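Local coordinates for protein putative aspartyl-tRNA synthetase (Leishmania major, PDB 6OD8) that probably attaches L-aspartate to its cognate tRNA at the expense of ATP, as a dimeric class II aminoacyl-tRNA synthetase, at residues C228-Q233 and F335-E340; I378-V383 and H393-R398. All blocks are in the same frame, centred on the assembly; numbering follows the deposited sequence. Where two conformers were deposited one is given.

Interaction 1: C228-Q233 and F335-E340; sequences CQYFRQ and FNYIFE. With EDO (1,2-ethanediol), chain I.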
ATOM      1  N   CYS A 228      -4.363  -5.573   5.017  1.00 14.83           N
ATOM      2  CA  CYS A 228      -3.400  -4.541   4.608  1.00 13.10           C
ATOM      3  C   CYS A 228      -3.270  -3.452   5.665  1.00 17.20           C
ATOM      4  O   CYS A 228      -2.164  -3.035   6.024  1.00 13.09           O
ATOM      5  CB  CYS A 228      -3.823  -3.915   3.267  1.00 18.48           C
ATOM      6  SG  CYS A 228      -3.696  -5.048   1.858  1.00 23.54           S
ATOM      7  N   GLN A 229      -4.409  -2.949   6.146  1.00 12.84           N
ATOM      8  CA  GLN A 229      -4.400  -1.884   7.146  1.00 13.13           C
ATOM      9  C   GLN A 229      -3.602  -2.264   8.394  1.00 19.22           C
ATOM     10  O   GLN A 229      -2.773  -1.478   8.881  1.00 14.08           O
ATOM     11  CB  GLN A 229      -5.835  -1.560   7.523  1.00 11.29           C
ATOM     12  CG  GLN A 229      -5.949  -0.544   8.615  1.00 12.33           C
ATOM     13  CD  GLN A 229      -7.403  -0.275   8.973  1.00 17.25           C
ATOM     14  OE1 GLN A 229      -8.314  -0.602   8.205  1.00 17.46           O
ATOM     15  NE2 GLN A 229      -7.625   0.307  10.144  1.00 17.52           N
ATOM     16  N   TYR A 230      -3.871  -3.452   8.957  1.00 16.97           N
ATOM     17  CA  TYR A 230      -3.202  -3.831  10.202  1.00 15.37           C
ATOM     18  C   TYR A 230      -1.753  -4.231   9.961  1.00 14.13           C
ATOM     19  O   TYR A 230      -0.889  -3.966  10.806  1.00 16.42           O
ATOM     20  CB  TYR A 230      -3.983  -4.959  10.890  1.00 13.59           C
ATOM     21  CG  TYR A 230      -5.401  -4.543  11.221  1.00 14.51           C
ATOM     22  CD1 TYR A 230      -5.668  -3.262  11.711  1.00 18.32           C
ATOM     23  CD2 TYR A 230      -6.477  -5.428  11.049  1.00 19.60           C
ATOM     24  CE1 TYR A 230      -6.962  -2.866  12.014  1.00 23.42           C
ATOM     25  CE2 TYR A 230      -7.774  -5.039  11.372  1.00 20.76           C
ATOM     26  CZ  TYR A 230      -8.002  -3.759  11.846  1.00 23.87           C
ATOM     27  OH  TYR A 230      -9.273  -3.353  12.158  1.00 22.28           O
ATOM     28  N   PHE A 231      -1.457  -4.840   8.815  1.00 13.12           N
ATOM     29  CA  PHE A 231      -0.053  -5.058   8.428  1.00 13.02           C
ATOM     30  C   PHE A 231       0.742  -3.753   8.476  1.00 16.55           C
ATOM     31  O   PHE A 231       1.786  -3.660   9.139  1.00 13.58           O
ATOM     32  CB  PHE A 231      -0.002  -5.671   7.018  1.00 10.06           C
ATOM     33  CG  PHE A 231       1.397  -5.808   6.436  1.00 14.81           C
ATOM     34  CD1 PHE A 231       2.175  -6.924   6.733  1.00 15.04           C
ATOM     35  CD2 PHE A 231       1.916  -4.843   5.560  1.00 19.24           C
ATOM     36  CE1 PHE A 231       3.470  -7.076   6.186  1.00 12.50           C
ATOM     37  CE2 PHE A 231       3.199  -4.969   5.016  1.00 13.74           C
ATOM     38  CZ  PHE A 231       3.992  -6.120   5.339  1.00 11.55           C
ATOM     39  N   ARG A 232       0.262  -2.723   7.770  1.00 12.60           N
ATOM     40  CA  ARG A 232       1.000  -1.461   7.723  0.52 12.90           C
ATOM     41  C   ARG A 232       1.029  -0.774   9.085  1.00 15.11           C
ATOM     42  O   ARG A 232       2.058  -0.213   9.490  1.00 13.39           O
ATOM     43  CB  ARG A 232       0.388  -0.524   6.687  0.52 10.69           C
ATOM     44  CG  ARG A 232       0.551  -0.949   5.239  0.52 11.07           C
ATOM     45  CD  ARG A 232       0.097   0.197   4.335  0.52 14.30           C
ATOM     46  NE  ARG A 232      -1.235   0.661   4.726  0.52 14.57           N
ATOM     47  CZ  ARG A 232      -2.375   0.112   4.313  0.52 18.90           C
ATOM     48  NH1 ARG A 232      -2.353  -0.908   3.461  0.52 15.88           N
ATOM     49  NH2 ARG A 232      -3.543   0.606   4.727  0.52 16.49           N
ATOM     50  N   GLN A 233      -0.081  -0.797   9.817  1.00 13.31           N
ATOM     51  CA  GLN A 233      -0.084  -0.043  11.073  1.00 15.38           C
ATOM     52  C   GLN A 233       0.873  -0.638  12.088  1.00 16.22           C
ATOM     53  O   GLN A 233       1.549   0.100  12.811  1.00 16.25           O
ATOM     54  CB  GLN A 233      -1.486   0.042  11.672  1.00 15.58           C
ATOM     55  CG  GLN A 233      -1.546   1.085  12.779  1.00 20.01           C
ATOM     56  CD  GLN A 233      -1.025   2.459  12.332  1.00 30.22           C
ATOM     57  OE1 GLN A 233      -1.517   3.037  11.355  1.00 24.69           O
ATOM     58  NE2 GLN A 233      -0.023   2.983  13.045  1.00 25.29           N
ATOM     59  N   PHE A 335       1.850 -11.008  13.009  1.00 14.52           N
ATOM     60  CA  PHE A 335       0.684 -11.857  12.780  1.00 17.11           C
ATOM     61  C   PHE A 335      -0.256 -11.815  13.980  1.00 17.76           C
ATOM     62  O   PHE A 335      -1.473 -11.804  13.803  1.00 15.56           O
ATOM     63  CB  PHE A 335       1.116 -13.300  12.454  1.00 15.36           C
ATOM     64  CG  PHE A 335       1.354 -13.554  10.973  1.00 13.15           C
ATOM     65  CD1 PHE A 335       0.289 -13.810  10.118  1.00 20.24           C
ATOM     66  CD2 PHE A 335       2.632 -13.539  10.451  1.00 18.49           C
ATOM     67  CE1 PHE A 335       0.498 -14.032   8.759  1.00 25.04           C
ATOM     68  CE2 PHE A 335       2.851 -13.768   9.093  1.00 20.37           C
ATOM     69  CZ  PHE A 335       1.786 -14.027   8.254  1.00 21.05           C
ATOM     70  N   ASN A 336       0.291 -11.805  15.206  1.00 13.64           N
ATOM     71  CA  ASN A 336      -0.559 -11.698  16.386  1.00 15.12           C
ATOM     72  C   ASN A 336      -1.421 -10.448  16.310  1.00 21.56           C
ATOM     73  O   ASN A 336      -2.630 -10.501  16.531  1.00 21.09           O
ATOM     74  CB  ASN A 336       0.297 -11.676  17.656  1.00 14.11           C
ATOM     75  CG  ASN A 336      -0.527 -11.724  18.925  1.00 21.27           C
ATOM     76  OD1 ASN A 336      -1.386 -12.584  19.095  1.00 24.15           O
ATOM     77  ND2 ASN A 336      -0.260 -10.803  19.827  1.00 22.89           N
ATOM     78  N   TYR A 337      -0.797  -9.311  15.989  1.00 16.95           N
ATOM     79  CA  TYR A 337      -1.511  -8.041  15.890  1.00 17.59           C
ATOM     80  C   TYR A 337      -2.649  -8.129  14.881  1.00 18.24           C
ATOM     81  O   TYR A 337      -3.775  -7.690  15.149  1.00 18.92           O
ATOM     82  CB  TYR A 337      -0.503  -6.961  15.483  1.00 21.37           C
ATOM     83  CG  TYR A 337      -1.022  -5.542  15.320  1.00 20.59           C
ATOM     84  CD1 TYR A 337      -0.894  -4.617  16.352  1.00 26.21           C
ATOM     85  CD2 TYR A 337      -1.566  -5.111  14.112  1.00 17.02           C
ATOM     86  CE1 TYR A 337      -1.332  -3.290  16.198  1.00 25.50           C
ATOM     87  CE2 TYR A 337      -2.015  -3.790  13.951  1.00 18.32           C
ATOM     88  CZ  TYR A 337      -1.896  -2.887  15.000  1.00 29.09           C
ATOM     89  OH  TYR A 337      -2.331  -1.571  14.849  1.00 27.77           O
ATOM     90  N   ILE A 338      -2.359  -8.676  13.698  1.00 15.59           N
ATOM     91  CA  ILE A 338      -3.361  -8.772  12.637  1.00 18.93           C
ATOM     92  C   ILE A 338      -4.520  -9.661  13.078  1.00 19.25           C
ATOM     93  O   ILE A 338      -5.692  -9.274  12.987  1.00 17.85           O
ATOM     94  CB  ILE A 338      -2.708  -9.272  11.334  1.00 16.67           C
ATOM     95  CG1 ILE A 338      -1.745  -8.209  10.794  1.00 14.03           C
ATOM     96  CG2 ILE A 338      -3.756  -9.646  10.271  1.00 16.32           C
ATOM     97  CD1 ILE A 338      -0.897  -8.656   9.602  1.00 12.60           C
ATOM     98  N   PHE A 339      -4.210 -10.862  13.563  1.00 16.96           N
ATOM     99  CA  PHE A 339      -5.246 -11.824  13.928  1.00 15.11           C
ATOM    100  C   PHE A 339      -6.115 -11.296  15.055  1.00 16.96           C
ATOM    101  O   PHE A 339      -7.337 -11.503  15.069  1.00 18.82           O
ATOM    102  CB  PHE A 339      -4.596 -13.153  14.371  1.00 14.96           C
ATOM    103  CG  PHE A 339      -3.943 -13.925  13.257  1.00 19.18           C
ATOM    104  CD1 PHE A 339      -4.389 -13.804  11.955  1.00 23.41           C
ATOM    105  CD2 PHE A 339      -2.887 -14.808  13.530  1.00 22.53           C
ATOM    106  CE1 PHE A 339      -3.799 -14.529  10.935  1.00 20.53           C
ATOM    107  CE2 PHE A 339      -2.296 -15.543  12.526  1.00 20.34           C
ATOM    108  CZ  PHE A 339      -2.746 -15.399  11.212  1.00 18.51           C
ATOM    109  N   GLU A 340      -5.496 -10.641  16.034  1.00 14.32           N
ATOM    110  CA  GLU A 340      -6.272 -10.091  17.143  1.00 16.31           C
ATOM    111  C   GLU A 340      -7.244  -9.014  16.672  1.00 19.50           C
ATOM    112  O   GLU A 340      -8.370  -8.929  17.176  1.00 20.06           O
ATOM    113  CB  GLU A 340      -5.307  -9.552  18.197  1.00 21.58           C
ATOM    114  CG  GLU A 340      -5.875  -8.621  19.222  1.00 41.45           C
ATOM    115  CD  GLU A 340      -4.773  -8.037  20.104  1.00 51.72           C
ATOM    116  OE1 GLU A 340      -3.819  -8.786  20.435  1.00 35.64           O
ATOM    117  OE2 GLU A 340      -4.852  -6.831  20.442  1.00 58.79           O
TER
HETATM  118  C1  EDO I 607      -8.192  -4.330  18.566  1.00 58.44           C
HETATM  119  O1  EDO I 607      -7.760  -3.348  19.514  1.00 63.47           O
HETATM  120  C2  EDO I 607      -8.380  -5.669  19.264  1.00 55.20           C
HETATM  121  O2  EDO I 607      -7.320  -5.874  20.202  1.00 52.37           O
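The ring of Tyr337 reaches across from its helix and lays its CE2 corner against Tyr230, 3.3 Å from the backbone O and 3.8 Å from CB. CA of Tyr230 lies at the ring's edge, in its plane, while the phenol oxygen runs on to Gln233, where OH of Tyr337 meets CG at 3.5 Å. The ring gets there because CG of Tyr337 is anti to the backbone N (chi1 -180°), which carries it off the flank of its own helix. Ile338 fills the next place along: CG1 lies 3.9 Å from CB of Tyr230, and CD1 packs 4.0 Å from CB of Phe231, whose side chain packs on Phe291 and Val293 of strand 289-297. These contacts join helices 215-237 and 325-342 of the class II synthetase catalytic domain, both of which pack against its mixed, largely antiparallel sheet. Over the two segments the axes run closer to antiparallel than parallel, at 142°, and approach to 9.0 Å, with the CA atoms of Tyr230 and Ile338 nearest each other. Tyr230 meets segment 335-340 mainly through CB, and its ring leads away to where OH is hydrogen-bonded to His345. Around Tyr337 stand Phe234, in an edge-to-face pair, and Arg341, in a cation-pi contact. Gln233 NE2 is held by Asp237, and in the conformer given Arg232 forms a salt bridge with Glu242 of the second subunit.

Interaction 2: I378-V383 and H393-R398; sequences ISEGVV and HNMDSR. With EDO (1,2-ethanediol), chain H.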
ATOM      1  N   ILE A 378      10.900 -18.807  25.694  1.00 20.30           N
ATOM      2  CA  ILE A 378      12.207 -18.183  25.464  1.00 29.77           C
ATOM      3  C   ILE A 378      12.425 -16.999  26.401  1.00 35.65           C
ATOM      4  O   ILE A 378      13.482 -16.871  27.032  1.00 33.77           O
ATOM      5  CB  ILE A 378      12.338 -17.768  23.988  1.00 24.72           C
ATOM      6  CG1 ILE A 378      12.277 -19.017  23.106  1.00 23.53           C
ATOM      7  CG2 ILE A 378      13.608 -16.931  23.763  1.00 25.76           C
ATOM      8  CD1 ILE A 378      12.081 -18.777  21.641  1.00 24.09           C
ATOM      9  N   SER A 379      11.428 -16.124  26.521  1.00 36.06           N
ATOM     10  CA  SER A 379      11.607 -14.900  27.295  1.00 32.74           C
ATOM     11  C   SER A 379      11.685 -15.151  28.792  1.00 40.34           C
ATOM     12  O   SER A 379      12.049 -14.234  29.539  1.00 37.35           O
ATOM     13  CB  SER A 379      10.469 -13.919  26.987  1.00 35.73           C
ATOM     14  OG  SER A 379       9.232 -14.418  27.470  1.00 40.54           O
ATOM     15  N   GLU A 380      11.366 -16.361  29.251  1.00 36.92           N
ATOM     16  CA  GLU A 380      11.459 -16.694  30.662  1.00 37.26           C
ATOM     17  C   GLU A 380      12.548 -17.713  30.956  1.00 36.23           C
ATOM     18  O   GLU A 380      12.659 -18.168  32.091  1.00 32.12           O
ATOM     19  CB  GLU A 380      10.113 -17.207  31.169  1.00 37.69           C
ATOM     20  CG  GLU A 380       8.989 -16.208  31.005  1.00 40.99           C
ATOM     21  CD  GLU A 380       7.666 -16.796  31.409  1.00 46.37           C
ATOM     22  OE1 GLU A 380       7.669 -17.945  31.887  1.00 53.32           O
ATOM     23  OE2 GLU A 380       6.628 -16.124  31.247  1.00 52.98           O
ATOM     24  N   GLY A 381      13.360 -18.074  29.966  1.00 33.36           N
ATOM     25  CA  GLY A 381      14.423 -19.028  30.207  1.00 29.50           C
ATOM     26  C   GLY A 381      13.948 -20.434  30.469  1.00 32.97           C
ATOM     27  O   GLY A 381      14.679 -21.227  31.079  1.00 30.91           O
ATOM     28  N   VAL A 382      12.736 -20.774  30.040  1.00 29.19           N
ATOM     29  CA  VAL A 382      12.188 -22.106  30.275  1.00 30.85           C
ATOM     30  C   VAL A 382      12.591 -23.005  29.109  1.00 27.14           C
ATOM     31  O   VAL A 382      12.149 -22.808  27.971  1.00 28.99           O
ATOM     32  CB  VAL A 382      10.668 -22.082  30.466  1.00 36.37           C
ATOM     33  CG1 VAL A 382      10.151 -23.526  30.769  1.00 27.15           C
ATOM     34  CG2 VAL A 382      10.288 -21.120  31.610  1.00 33.28           C
ATOM     35  N   VAL A 383      13.426 -23.998  29.411  1.00 27.63           N
ATOM     36  CA  VAL A 383      13.934 -24.974  28.451  1.00 26.39           C
ATOM     37  C   VAL A 383      12.847 -26.017  28.239  1.00 23.79           C
ATOM     38  O   VAL A 383      12.275 -26.506  29.228  1.00 29.19           O
ATOM     39  CB  VAL A 383      15.231 -25.631  28.968  1.00 33.55           C
ATOM     40  CG1 VAL A 383      15.854 -26.522  27.911  1.00 31.66           C
ATOM     41  CG2 VAL A 383      16.209 -24.588  29.439  1.00 35.30           C
ATOM     42  N   HIS A 393       7.937 -17.889  22.165  1.00 19.37           N
ATOM     43  CA  HIS A 393       8.751 -16.776  22.640  1.00 22.11           C
ATOM     44  C   HIS A 393       8.292 -16.313  24.025  1.00 20.39           C
ATOM     45  O   HIS A 393       9.120 -16.102  24.921  1.00 19.18           O
ATOM     46  CB  HIS A 393       8.737 -15.611  21.649  1.00 25.26           C
ATOM     47  CG  HIS A 393       9.606 -14.468  22.088  1.00 25.41           C
ATOM     48  ND1 HIS A 393       9.104 -13.356  22.729  1.00 28.68           N
ATOM     49  CD2 HIS A 393      10.953 -14.322  22.083  1.00 23.88           C
ATOM     50  CE1 HIS A 393      10.099 -12.547  23.047  1.00 30.42           C
ATOM     51  NE2 HIS A 393      11.232 -13.113  22.672  1.00 27.12           N
ATOM     52  N   ASN A 394       6.979 -16.162  24.229  1.00 21.46           N
ATOM     53  CA  ASN A 394       6.498 -15.488  25.436  1.00 24.70           C
ATOM     54  C   ASN A 394       5.077 -15.927  25.761  1.00 27.03           C
ATOM     55  O   ASN A 394       4.366 -16.476  24.916  1.00 27.54           O
ATOM     56  CB  ASN A 394       6.560 -13.948  25.300  1.00 24.26           C
ATOM     57  CG  ASN A 394       5.598 -13.398  24.250  1.00 29.30           C
ATOM     58  OD1 ASN A 394       4.377 -13.350  24.457  1.00 31.68           O
ATOM     59  ND2 ASN A 394       6.148 -12.947  23.130  1.00 26.22           N
ATOM     60  N   MET A 395       4.667 -15.666  27.004  1.00 28.19           N
ATOM     61  CA  MET A 395       3.364 -16.142  27.454  1.00 31.93           C
ATOM     62  C   MET A 395       2.212 -15.246  27.015  1.00 30.28           C
ATOM     63  O   MET A 395       1.055 -15.570  27.307  1.00 36.08           O
ATOM     64  CB  MET A 395       3.360 -16.299  28.972  1.00 27.47           C
ATOM     65  CG  MET A 395       4.232 -17.453  29.472  1.00 34.25           C
ATOM     66  SD  MET A 395       3.741 -19.033  28.749  1.00 33.46           S
ATOM     67  CE  MET A 395       2.027 -19.135  29.271  1.00 37.19           C
ATOM     68  N   ASP A 396       2.493 -14.138  26.334  1.00 31.87           N
ATOM     69  CA  ASP A 396       1.446 -13.275  25.799  1.00 37.60           C
ATOM     70  C   ASP A 396       0.944 -13.737  24.427  1.00 30.86           C
ATOM     71  O   ASP A 396      -0.260 -13.917  24.241  1.00 30.57           O
ATOM     72  CB  ASP A 396       1.945 -11.829  25.733  1.00 42.26           C
ATOM     73  CG  ASP A 396       1.019 -10.931  24.940  1.00 61.06           C
ATOM     74  OD1 ASP A 396       1.446 -10.378  23.903  1.00 68.08           O
ATOM     75  OD2 ASP A 396      -0.153 -10.800  25.344  1.00 70.32           O
ATOM     76  N   SER A 397       1.835 -13.936  23.455  1.00 27.40           N
ATOM     77  CA  SER A 397       1.381 -14.388  22.141  1.00 25.85           C
ATOM     78  C   SER A 397       1.385 -15.913  21.990  1.00 19.67           C
ATOM     79  O   SER A 397       0.614 -16.446  21.181  1.00 18.69           O
ATOM     80  CB  SER A 397       2.228 -13.759  21.029  1.00 26.69           C
ATOM     81  OG  SER A 397       3.587 -14.149  21.097  1.00 23.07           O
ATOM     82  N   ARG A 398       2.249 -16.621  22.719  1.00 21.20           N
ATOM     83  CA  ARG A 398       2.148 -18.091  22.842  1.00 18.66           C
ATOM     84  C   ARG A 398       2.142 -18.779  21.473  1.00 17.56           C
ATOM     85  O   ARG A 398       1.368 -19.713  21.214  1.00 20.24           O
ATOM     86  CB  ARG A 398       0.910 -18.484  23.661  1.00 20.42           C
ATOM     87  CG  ARG A 398       0.903 -17.908  25.086  1.00 20.06           C
ATOM     88  CD  ARG A 398      -0.238 -18.474  25.947  1.00 26.93           C
ATOM     89  NE  ARG A 398      -1.587 -18.162  25.452  1.00 30.72           N
ATOM     90  CZ  ARG A 398      -2.190 -16.988  25.623  1.00 30.07           C
ATOM     91  NH1 ARG A 398      -1.552 -16.013  26.260  1.00 28.59           N
ATOM     92  NH2 ARG A 398      -3.426 -16.783  25.167  1.00 28.83           N
TER
HETATM   93  C1  EDO H 606       5.981 -13.112  19.413  1.00 39.48           C
HETATM   94  O1  EDO H 606       5.319 -12.187  20.292  1.00 36.12           O
HETATM   95  C2  EDO H 606       7.493 -12.945  19.465  1.00 36.76           C
HETATM   96  O2  EDO H 606       7.825 -11.552  19.504  1.00 45.48           O
HETATM   97  O   HOH W   1       6.477 -14.456  28.826  1.00 35.05           O
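Ser379 N donates to the carbonyl O of His393 at 2.8 Å, with 159° at the hydrogen, and this bond ties the two loops together. OG of Ser379 lies 3.1 Å from the same oxygen and also reaches a water, which donates to OE2 of Glu380 and accepts from Met395 N at 2.8 Å, so one solvent molecule links both segments. On the other segment Asn394 is the organiser. Its ND2 gives a nearly straight bond to ND1 of His393, 3.0 Å long and 1° out of the imidazole plane, which helps set the rotation of the ring; NE2 of His393 has a weak hydrogen bond to Tyr68 OH of the second subunit. OD1 accepts from Ser397 N at 2.8 Å, an Asx motif that shapes the turn leading toward strand 400-403; chi1 of 66° folds the amide back over its own backbone, where ND2 meets His393 ND1 and OD1 meets Ser397 N. These loops follow strands 376-377 and 391-392, neighbours at one margin of the mixed sheet of the synthetase domain, and Gly381 and Val382 form a G1 bulge opposite Val377. Packing is lighter. CB of Ser379 sits over one face of the His393 ring, toward its rim, while CG2 of Ile378 meets CD2 of that ring at 4.1 Å, the two side chains crossing at about a right angle. Met395 passes its CG 3.3 Å from OE2 of Glu380 and rests on helix 367-373. An ethanediol bound to Asn394 ND2 and Ser397 OG also bonds to Ser333, and Tyr68 of the second subunit packs on Ile378.

In the fold
The centre of interaction 1 lies about 12 Å from the centre of the chain, and the contact is partly buried; that of interaction 2, a surface contact, lies about 30 Å out. The first joins two long helices through aromatic and aliphatic side chains, without polar bonds between its segments. The second joins two loops that follow short strands at one margin of the mixed sheet, by a backbone hydrogen bond and a bridging water, with side-chain bonds ordering the turn 393-398 internally. Their centres are about 21 Å apart, yet they touch: CG of Asn336, on helix 325-342, packs 4.0 Å from CB of Ser397. His393 also rests on that helix, and both contacts reach the second subunit.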